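Local coordinates for protein anti-restriction endonuclease (Enterobacteria phage T4, PDB 3WX4) that mimics DNA, blocks DNA binding by the bacterial histone-like protein H-NS, and inhibits the host McrA restriction endonuclease on behalf of the phage, at residues 11-16 with 76-81; 17-22 with 58-63. One frame throughout, in Å; residues are numbered along the deposited sequence.

Contact 1 (11-16 with 76-81)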
ATOM      1  N   TYR A  11      -9.155  -7.292   3.378  1.00 36.05           N
ATOM      2  CA  TYR A  11      -9.678  -7.880   4.600  1.00 36.77           C
ATOM      3  C   TYR A  11     -10.238  -6.808   5.534  1.00 37.52           C
ATOM      4  O   TYR A  11      -9.790  -5.668   5.470  1.00 36.18           O
ATOM      5  CB  TYR A  11      -8.559  -8.590   5.365  1.00 37.78           C
ATOM      6  CG  TYR A  11      -7.971  -9.745   4.612  1.00 41.38           C
ATOM      7  CD1 TYR A  11      -8.549 -10.999   4.694  1.00 42.81           C
ATOM      8  CD2 TYR A  11      -6.896  -9.567   3.737  1.00 42.84           C
ATOM      9  CE1 TYR A  11      -8.081 -12.070   3.907  1.00 43.80           C
ATOM     10  CE2 TYR A  11      -6.425 -10.635   2.950  1.00 43.88           C
ATOM     11  CZ  TYR A  11      -7.042 -11.879   3.049  1.00 45.08           C
ATOM     12  OH  TYR A  11      -6.673 -12.941   2.231  1.00 46.96           O
ATOM     13  N   THR A  12     -11.201  -7.196   6.377  1.00 35.44           N
ATOM     14  CA  THR A  12     -11.728  -6.304   7.403  1.00 35.41           C
ATOM     15  C   THR A  12     -11.196  -6.922   8.678  1.00 34.37           C
ATOM     16  O   THR A  12     -11.534  -8.064   9.036  1.00 36.07           O
ATOM     17  CB  THR A  12     -13.242  -6.284   7.431  1.00 35.46           C
ATOM     18  OG1 THR A  12     -13.708  -5.675   6.243  1.00 33.36           O
ATOM     19  CG2 THR A  12     -13.736  -5.483   8.616  1.00 34.22           C
ATOM     20  N   PHE A  13     -10.313  -6.199   9.336  1.00 33.38           N
ATOM     21  CA  PHE A  13      -9.701  -6.671  10.556  1.00 33.61           C
ATOM     22  C   PHE A  13     -10.318  -5.883  11.712  1.00 35.11           C
ATOM     23  O   PHE A  13     -10.245  -4.657  11.708  1.00 34.43           O
ATOM     24  CB  PHE A  13      -8.189  -6.402  10.482  1.00 35.97           C
ATOM     25  CG  PHE A  13      -7.422  -6.963  11.630  1.00 38.80           C
ATOM     26  CD1 PHE A  13      -6.510  -6.172  12.327  1.00 39.66           C
ATOM     27  CD2 PHE A  13      -7.591  -8.299  12.017  1.00 40.41           C
ATOM     28  CE1 PHE A  13      -5.772  -6.677  13.391  1.00 41.57           C
ATOM     29  CE2 PHE A  13      -6.862  -8.843  13.079  1.00 40.64           C
ATOM     30  CZ  PHE A  13      -5.936  -8.033  13.784  1.00 43.07           C
ATOM     31  N   LYS A  14     -10.932  -6.568  12.675  1.00 32.60           N
ATOM     32  CA  LYS A  14     -11.531  -5.895  13.825  1.00 33.89           C
ATOM     33  C   LYS A  14     -10.545  -5.886  14.941  1.00 34.34           C
ATOM     34  O   LYS A  14      -9.986  -6.926  15.289  1.00 35.02           O
ATOM     35  CB  LYS A  14     -12.783  -6.632  14.280  1.00 35.97           C
ATOM     36  CG  LYS A  14     -13.504  -6.048  15.504  1.00 35.54           C
ATOM     37  CD  LYS A  14     -14.887  -6.766  15.598  1.00 38.45           C
ATOM     38  CE  LYS A  14     -15.497  -6.627  16.950  1.00 39.68           C
ATOM     39  NZ  LYS A  14     -16.631  -7.559  17.080  1.00 43.53           N
ATOM     40  N   ILE A  15     -10.291  -4.715  15.512  1.00 30.07           N
ATOM     41  CA  ILE A  15      -9.364  -4.651  16.594  1.00 29.84           C
ATOM     42  C   ILE A  15     -10.222  -4.329  17.778  1.00 32.72           C
ATOM     43  O   ILE A  15     -10.611  -3.168  18.013  1.00 29.16           O
ATOM     44  CB  ILE A  15      -8.263  -3.603  16.321  1.00 29.24           C
ATOM     45  CG1 ILE A  15      -7.514  -3.975  15.045  1.00 30.96           C
ATOM     46  CG2 ILE A  15      -7.292  -3.559  17.467  1.00 26.77           C
ATOM     47  CD1 ILE A  15      -6.411  -2.983  14.648  1.00 32.01           C
ATOM     48  N   ASP A  16     -10.583  -5.378  18.523  1.00 32.63           N
ATOM     49  CA  ASP A  16     -11.454  -5.205  19.689  1.00 33.47           C
ATOM     50  C   ASP A  16     -11.111  -4.067  20.681  1.00 31.95           C
ATOM     51  O   ASP A  16     -11.993  -3.262  21.051  1.00 32.17           O
ATOM     52  CB  ASP A  16     -11.505  -6.501  20.502  1.00 36.08           C
ATOM     53  CG  ASP A  16     -12.101  -7.709  19.707  1.00 43.64           C
ATOM     54  OD1 ASP A  16     -12.764  -7.545  18.630  1.00 45.47           O
ATOM     55  OD2 ASP A  16     -11.903  -8.847  20.219  1.00 45.62           O
ATOM     56  N   LYS A  76      -0.003  -9.526  12.613  1.00 39.59           N
ATOM     57  CA  LYS A  76       0.886  -9.545  13.742  1.00 39.23           C
ATOM     58  C   LYS A  76       1.569  -8.210  13.868  1.00 38.71           C
ATOM     59  O   LYS A  76       1.803  -7.717  14.974  1.00 39.83           O
ATOM     60  CB  LYS A  76       1.984 -10.611  13.572  1.00 43.43           C
ATOM     61  CG  LYS A  76       1.648 -12.005  14.073  1.00 48.59           C
ATOM     62  CD  LYS A  76       2.943 -12.870  13.941  1.00 53.49           C
ATOM     63  CE  LYS A  76       2.761 -14.322  14.427  1.00 55.96           C
ATOM     64  NZ  LYS A  76       4.045 -15.121  14.198  1.00 58.54           N
ATOM     65  N   THR A  77       1.958  -7.652  12.728  1.00 38.99           N
ATOM     66  CA  THR A  77       2.644  -6.381  12.735  1.00 37.32           C
ATOM     67  C   THR A  77       1.672  -5.305  13.275  1.00 36.16           C
ATOM     68  O   THR A  77       2.036  -4.489  14.112  1.00 35.89           O
ATOM     69  CB  THR A  77       3.093  -6.010  11.317  1.00 39.25           C
ATOM     70  OG1 THR A  77       4.041  -6.980  10.850  1.00 39.82           O
ATOM     71  CG2 THR A  77       3.783  -4.618  11.302  1.00 38.38           C
ATOM     72  N   ILE A  78       0.449  -5.312  12.771  1.00 36.15           N
ATOM     73  CA  ILE A  78      -0.532  -4.312  13.228  1.00 35.49           C
ATOM     74  C   ILE A  78      -0.676  -4.416  14.754  1.00 35.46           C
ATOM     75  O   ILE A  78      -0.578  -3.416  15.467  1.00 35.65           O
ATOM     76  CB  ILE A  78      -1.892  -4.546  12.542  1.00 34.55           C
ATOM     77  CG1 ILE A  78      -1.793  -4.237  11.046  1.00 33.42           C
ATOM     78  CG2 ILE A  78      -3.001  -3.641  13.206  1.00 33.59           C
ATOM     79  CD1 ILE A  78      -2.979  -4.755  10.285  1.00 33.86           C
ATOM     80  N   MET A  79      -0.850  -5.632  15.273  1.00 35.62           N
ATOM     81  CA  MET A  79      -1.025  -5.773  16.713  1.00 35.74           C
ATOM     82  C   MET A  79       0.155  -5.340  17.517  1.00 37.22           C
ATOM     83  O   MET A  79      -0.015  -4.816  18.611  1.00 36.90           O
ATOM     84  CB  MET A  79      -1.451  -7.189  17.089  1.00 36.75           C
ATOM     85  CG  MET A  79      -2.774  -7.575  16.452  1.00 36.09           C
ATOM     86  SD  MET A  79      -4.101  -6.296  16.922  1.00 38.33           S
ATOM     87  CE  MET A  79      -3.929  -6.342  18.703  1.00 34.80           C
ATOM     88  N   ILE A  80       1.375  -5.538  17.008  1.00 38.82           N
ATOM     89  CA  ILE A  80       2.541  -5.064  17.764  1.00 38.13           C
ATOM     90  C   ILE A  80       2.428  -3.547  17.981  1.00 38.13           C
ATOM     91  O   ILE A  80       2.697  -3.026  19.061  1.00 35.66           O
ATOM     92  CB  ILE A  80       3.874  -5.375  17.005  1.00 39.68           C
ATOM     93  CG1 ILE A  80       4.252  -6.847  17.240  1.00 40.26           C
ATOM     94  CG2 ILE A  80       4.994  -4.475  17.507  1.00 40.19           C
ATOM     95  CD1 ILE A  80       5.209  -7.434  16.173  1.00 43.12           C
ATOM     96  N   TYR A  81       2.067  -2.831  16.923  1.00 38.55           N
ATOM     97  CA  TYR A  81       1.908  -1.378  17.033  1.00 37.90           C
ATOM     98  C   TYR A  81       0.758  -1.050  17.961  1.00 35.33           C
ATOM     99  O   TYR A  81       0.876  -0.156  18.771  1.00 34.95           O
ATOM    100  CB  TYR A  81       1.632  -0.770  15.660  1.00 40.86           C
ATOM    101  CG  TYR A  81       2.863  -0.673  14.810  1.00 45.03           C
ATOM    102  CD1 TYR A  81       3.499   0.553  14.617  1.00 48.21           C
ATOM    103  CD2 TYR A  81       3.362  -1.799  14.146  1.00 46.41           C
ATOM    104  CE1 TYR A  81       4.607   0.671  13.759  1.00 50.57           C
ATOM    105  CE2 TYR A  81       4.457  -1.705  13.298  1.00 48.98           C
ATOM    106  CZ  TYR A  81       5.074  -0.469  13.102  1.00 50.37           C
ATOM    107  OH  TYR A  81       6.120  -0.361  12.217  1.00 52.41           O
TER

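Contact 2 (17-22 with 58-63)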
ATOM      1  N   ILE A  17      -9.864  -4.014  21.151  1.00 30.72           N
ATOM      2  CA  ILE A  17      -9.536  -3.005  22.134  1.00 31.20           C
ATOM      3  C   ILE A  17      -9.702  -1.575  21.583  1.00 31.35           C
ATOM      4  O   ILE A  17     -10.005  -0.651  22.356  1.00 30.96           O
ATOM      5  CB  ILE A  17      -8.125  -3.203  22.727  1.00 31.97           C
ATOM      6  CG1 ILE A  17      -8.059  -2.508  24.067  1.00 34.35           C
ATOM      7  CG2 ILE A  17      -7.021  -2.659  21.787  1.00 34.59           C
ATOM      8  CD1 ILE A  17      -6.852  -2.938  24.956  1.00 38.00           C
ATOM      9  N   LEU A  18      -9.539  -1.402  20.271  1.00 29.35           N
ATOM     10  CA  LEU A  18      -9.696  -0.037  19.689  1.00 28.59           C
ATOM     11  C   LEU A  18     -11.157   0.268  19.549  1.00 29.97           C
ATOM     12  O   LEU A  18     -11.569   1.431  19.756  1.00 27.08           O
ATOM     13  CB  LEU A  18      -9.021   0.106  18.312  1.00 27.38           C
ATOM     14  CG  LEU A  18      -7.502   0.354  18.442  1.00 26.83           C
ATOM     15  CD1 LEU A  18      -6.859   0.192  17.028  1.00 26.65           C
ATOM     16  CD2 LEU A  18      -7.195   1.762  19.070  1.00 29.06           C
ATOM     17  N   GLU A  19     -11.954  -0.751  19.172  1.00 28.35           N
ATOM     18  CA  GLU A  19     -13.396  -0.521  19.080  1.00 29.25           C
ATOM     19  C   GLU A  19     -13.914  -0.118  20.475  1.00 30.13           C
ATOM     20  O   GLU A  19     -14.731   0.800  20.603  1.00 28.52           O
ATOM     21  CB  GLU A  19     -14.145  -1.777  18.636  1.00 29.11           C
ATOM     22  CG  GLU A  19     -15.661  -1.619  18.690  1.00 28.87           C
ATOM     23  CD  GLU A  19     -16.397  -2.867  18.228  1.00 29.72           C
ATOM     24  OE1 GLU A  19     -16.005  -3.964  18.737  1.00 30.48           O
ATOM     25  OE2 GLU A  19     -17.324  -2.741  17.392  1.00 29.06           O
ATOM     26  N   LYS A  20     -13.453  -0.788  21.527  1.00 29.37           N
ATOM     27  CA  LYS A  20     -13.892  -0.424  22.854  1.00 31.17           C
ATOM     28  C   LYS A  20     -13.414   0.977  23.266  1.00 32.70           C
ATOM     29  O   LYS A  20     -14.123   1.671  24.006  1.00 29.59           O
ATOM     30  CB  LYS A  20     -13.404  -1.427  23.893  1.00 34.14           C
ATOM     31  CG  LYS A  20     -14.296  -2.615  24.002  1.00 39.13           C
ATOM     32  CD  LYS A  20     -13.600  -3.732  24.773  1.00 44.21           C
ATOM     33  CE  LYS A  20     -14.643  -4.666  25.395  1.00 49.66           C
ATOM     34  NZ  LYS A  20     -15.473  -3.954  26.477  1.00 51.91           N
ATOM     35  N   LEU A  21     -12.190   1.351  22.874  1.00 29.70           N
ATOM     36  CA  LEU A  21     -11.699   2.689  23.214  1.00 29.37           C
ATOM     37  C   LEU A  21     -12.593   3.749  22.542  1.00 28.60           C
ATOM     38  O   LEU A  21     -12.930   4.798  23.153  1.00 31.08           O
ATOM     39  CB  LEU A  21     -10.254   2.870  22.730  1.00 27.69           C
ATOM     40  CG  LEU A  21      -9.674   4.254  23.099  1.00 29.00           C
ATOM     41  CD1 LEU A  21      -9.511   4.332  24.585  1.00 28.43           C
ATOM     42  CD2 LEU A  21      -8.344   4.473  22.395  1.00 27.26           C
ATOM     43  N   TYR A  22     -12.969   3.501  21.296  1.00 27.22           N
ATOM     44  CA  TYR A  22     -13.827   4.431  20.587  1.00 27.92           C
ATOM     45  C   TYR A  22     -15.133   4.672  21.343  1.00 29.30           C
ATOM     46  O   TYR A  22     -15.692   5.796  21.350  1.00 28.16           O
ATOM     47  CB  TYR A  22     -14.166   3.910  19.187  1.00 27.30           C
ATOM     48  CG  TYR A  22     -15.329   4.640  18.540  1.00 27.72           C
ATOM     49  CD1 TYR A  22     -15.154   5.903  17.906  1.00 28.01           C
ATOM     50  CD2 TYR A  22     -16.598   4.115  18.577  1.00 28.96           C
ATOM     51  CE1 TYR A  22     -16.256   6.587  17.349  1.00 29.88           C
ATOM     52  CE2 TYR A  22     -17.702   4.786  18.012  1.00 30.24           C
ATOM     53  CZ  TYR A  22     -17.528   6.028  17.403  1.00 32.49           C
ATOM     54  OH  TYR A  22     -18.631   6.714  16.869  1.00 32.40           O
ATOM     55  N   ALA A  58     -16.131   1.691  13.628  1.00 27.39           N
ATOM     56  CA  ALA A  58     -14.956   2.223  14.322  1.00 27.56           C
ATOM     57  C   ALA A  58     -14.227   1.017  14.934  1.00 28.92           C
ATOM     58  O   ALA A  58     -14.881   0.066  15.404  1.00 28.37           O
ATOM     59  CB  ALA A  58     -15.380   3.211  15.426  1.00 27.87           C
ATOM     60  N   GLY A  59     -12.894   1.064  14.994  1.00 28.75           N
ATOM     61  CA  GLY A  59     -12.174  -0.098  15.496  1.00 28.96           C
ATOM     62  C   GLY A  59     -11.915  -1.185  14.438  1.00 31.69           C
ATOM     63  O   GLY A  59     -11.181  -2.163  14.721  1.00 30.88           O
ATOM     64  N   TYR A  60     -12.524  -1.074  13.253  1.00 31.17           N
ATOM     65  CA  TYR A  60     -12.284  -2.037  12.174  1.00 33.41           C
ATOM     66  C   TYR A  60     -11.389  -1.342  11.160  1.00 34.11           C
ATOM     67  O   TYR A  60     -11.528  -0.142  10.945  1.00 34.37           O
ATOM     68  CB  TYR A  60     -13.518  -2.397  11.365  1.00 33.83           C
ATOM     69  CG  TYR A  60     -14.743  -2.914  12.075  1.00 39.27           C
ATOM     70  CD1 TYR A  60     -14.783  -3.112  13.460  1.00 41.87           C
ATOM     71  CD2 TYR A  60     -15.875  -3.216  11.333  1.00 42.15           C
ATOM     72  CE1 TYR A  60     -15.949  -3.610  14.076  1.00 40.94           C
ATOM     73  CE2 TYR A  60     -17.004  -3.701  11.928  1.00 43.15           C
ATOM     74  CZ  TYR A  60     -17.028  -3.893  13.293  1.00 42.05           C
ATOM     75  OH  TYR A  60     -18.182  -4.416  13.813  1.00 45.74           O
ATOM     76  N   PHE A  61     -10.524  -2.104  10.490  1.00 32.59           N
ATOM     77  CA  PHE A  61      -9.587  -1.550   9.484  1.00 31.75           C
ATOM     78  C   PHE A  61      -9.647  -2.351   8.213  1.00 31.05           C
ATOM     79  O   PHE A  61      -9.865  -3.567   8.295  1.00 31.29           O
ATOM     80  CB  PHE A  61      -8.168  -1.613  10.030  1.00 32.84           C
ATOM     81  CG  PHE A  61      -7.979  -0.744  11.206  1.00 33.50           C
ATOM     82  CD1 PHE A  61      -7.486   0.543  11.043  1.00 35.08           C
ATOM     83  CD2 PHE A  61      -8.430  -1.154  12.469  1.00 34.29           C
ATOM     84  CE1 PHE A  61      -7.451   1.428  12.120  1.00 35.60           C
ATOM     85  CE2 PHE A  61      -8.413  -0.287  13.567  1.00 34.84           C
ATOM     86  CZ  PHE A  61      -7.919   1.026  13.388  1.00 35.95           C
ATOM     87  N   TYR A  62      -9.516  -1.711   7.054  1.00 28.96           N
ATOM     88  CA  TYR A  62      -9.458  -2.521   5.835  1.00 31.07           C
ATOM     89  C   TYR A  62      -7.971  -2.842   5.745  1.00 32.36           C
ATOM     90  O   TYR A  62      -7.131  -2.056   6.223  1.00 31.36           O
ATOM     91  CB  TYR A  62      -9.957  -1.801   4.575  1.00 29.65           C
ATOM     92  CG  TYR A  62      -9.227  -0.521   4.176  1.00 31.48           C
ATOM     93  CD1 TYR A  62      -7.969  -0.575   3.594  1.00 27.98           C
ATOM     94  CD2 TYR A  62      -9.816   0.738   4.383  1.00 28.50           C
ATOM     95  CE1 TYR A  62      -7.291   0.581   3.218  1.00 31.47           C
ATOM     96  CE2 TYR A  62      -9.159   1.919   4.029  1.00 30.20           C
ATOM     97  CZ  TYR A  62      -7.889   1.836   3.443  1.00 32.71           C
ATOM     98  OH  TYR A  62      -7.158   2.941   3.086  1.00 30.56           O
ATOM     99  N   VAL A  63      -7.631  -4.009   5.187  1.00 32.07           N
ATOM    100  CA  VAL A  63      -6.220  -4.399   5.090  1.00 33.17           C
ATOM    101  C   VAL A  63      -6.054  -5.066   3.718  1.00 33.00           C
ATOM    102  O   VAL A  63      -6.853  -5.949   3.363  1.00 33.15           O
ATOM    103  CB  VAL A  63      -5.844  -5.408   6.189  1.00 33.80           C
ATOM    104  CG1 VAL A  63      -4.403  -5.827   6.038  1.00 35.69           C
ATOM    105  CG2 VAL A  63      -5.999  -4.781   7.557  1.00 35.09           C
TER

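Contact 1 (11-16 with 76-81)
Phe13, on strand 2-14, and Ile15, just past its end, meet Ile78 and Met79 of helix 71-84 in a wholly apolar contact that buries 179 Å² over both segments. The nearest CA atoms, those of Ile15 and Met79, are still 8.4 Å apart, so the gap between the backbones is bridged by side chains and no hydrogen bond crosses it.

The sulfur-aromatic part is a Met-aromatic contact made at the ring's rim. Met79 SD stands 5.1 Å from the centroid of the Phe13 ring and 77° off its normal, and its closest ring atom is CE1 of Phe13 at 3.9 Å, with CZ nearly as close. Successive bends in the methionine chain (chi2 -56°, chi3 -54°) bring the sulfur nearer to the strand than the CB direction alone would suggest.

The aliphatic part centres on one methyl group. Ile78 CG2 touches CD1 of Ile15 at 3.8 Å and also lies 4.1 Å from CE1 of Phe13, again near the plane of the ring, so the same ring corner meets both a sulfur and a methyl. Ile15 reaches this methyl with its longer branch, while its short branch faces the methionine, Ile15 CG2 lying 4.2 Å from Met79 SD.

Three of the four touching residues are buried. Ile78 packs also on Leu40 of helix 26-43, Phe13 on Val63 of strand 60-65 and Leu75 of helix 71-84, and Ile15, the N-cap residue of helix 16-24, on Phe61. Along the edge not paired with 60-65, Tyr11, Thr12 and Phe13 form an antiparallel ladder with a strand of the second subunit, so helix 71-84 packs against a sheet that continues across the dimer interface.

Contact 2 (17-22 with 58-63)
The Tyr22 ring carries Ala58 CB over one face, a CH-pi contact with the methyl carbon 3.5 Å from the ring centroid and 15° off the normal. Its nearest ring atom is CG of Tyr22, 3.4 Å from Ala58 CB. With CG anti to the backbone N, the tyrosine presents this face to the residue just before Gly59. Tyr22 also makes an edge-to-face pair with Tyr29, whose hydroxyl hydrogen-bonds to Gly59 N.

The other two rings are met obliquely. Leu18 CD1 comes within 3.8 Å of CE2 of Phe61, the two side chains crossing at about a right angle. Glu19 runs alongside Tyr60, both pointing the same way, and its OE2 is 3.7 Å from CE1 of Tyr60; the carboxylate and ring planes are 65° apart, and no hydrogen bond joins the pair.

Between these side chains the backbones themselves are in van der Waals contact. Gly59 CA lies 3.8 Å from CA of Glu19 and 3.7 Å from Glu19 N. Gly59 has a positive phi (84°) and, having no side chain, turns a bare CA toward the helix backbone. The absence of a side chain at Gly59 lets the two backbones come this close.

No hydrogen bond spans the segments, which bury 280 Å² in all. Helix 16-24, which follows strand 2-14, passes across the start of the neighbouring strand 60-65 and lies against the loop residues Ala58 and Gly59 and the first residues of that strand. This is plain packing within an alpha+beta fold, a three-stranded antiparallel sheet with helices packed against it.

How the contacts relate
Each contact packs a helix on one of two neighbouring strands: 71-84 on 2-14 in contact 1, 16-24 on the start of 60-65 in contact 2. Their centres are 9 Å apart. Contact 1 is the more buried and entirely apolar. Contact 2, only partly buried but larger in area, mixes a backbone-to-backbone approach with tyrosine rings and a carboxylate, and has an apolar patch, Leu18 on Phe61, on its buried side. Probable backbone hydrogen bonds stitch them together, Ile15 N to Gly59 O at 2.8 Å and Tyr11 N to Val63 O at 2.7 Å, as does packing of Ile15 on Phe61. Lys14 and Glu19 also touch through their side chains.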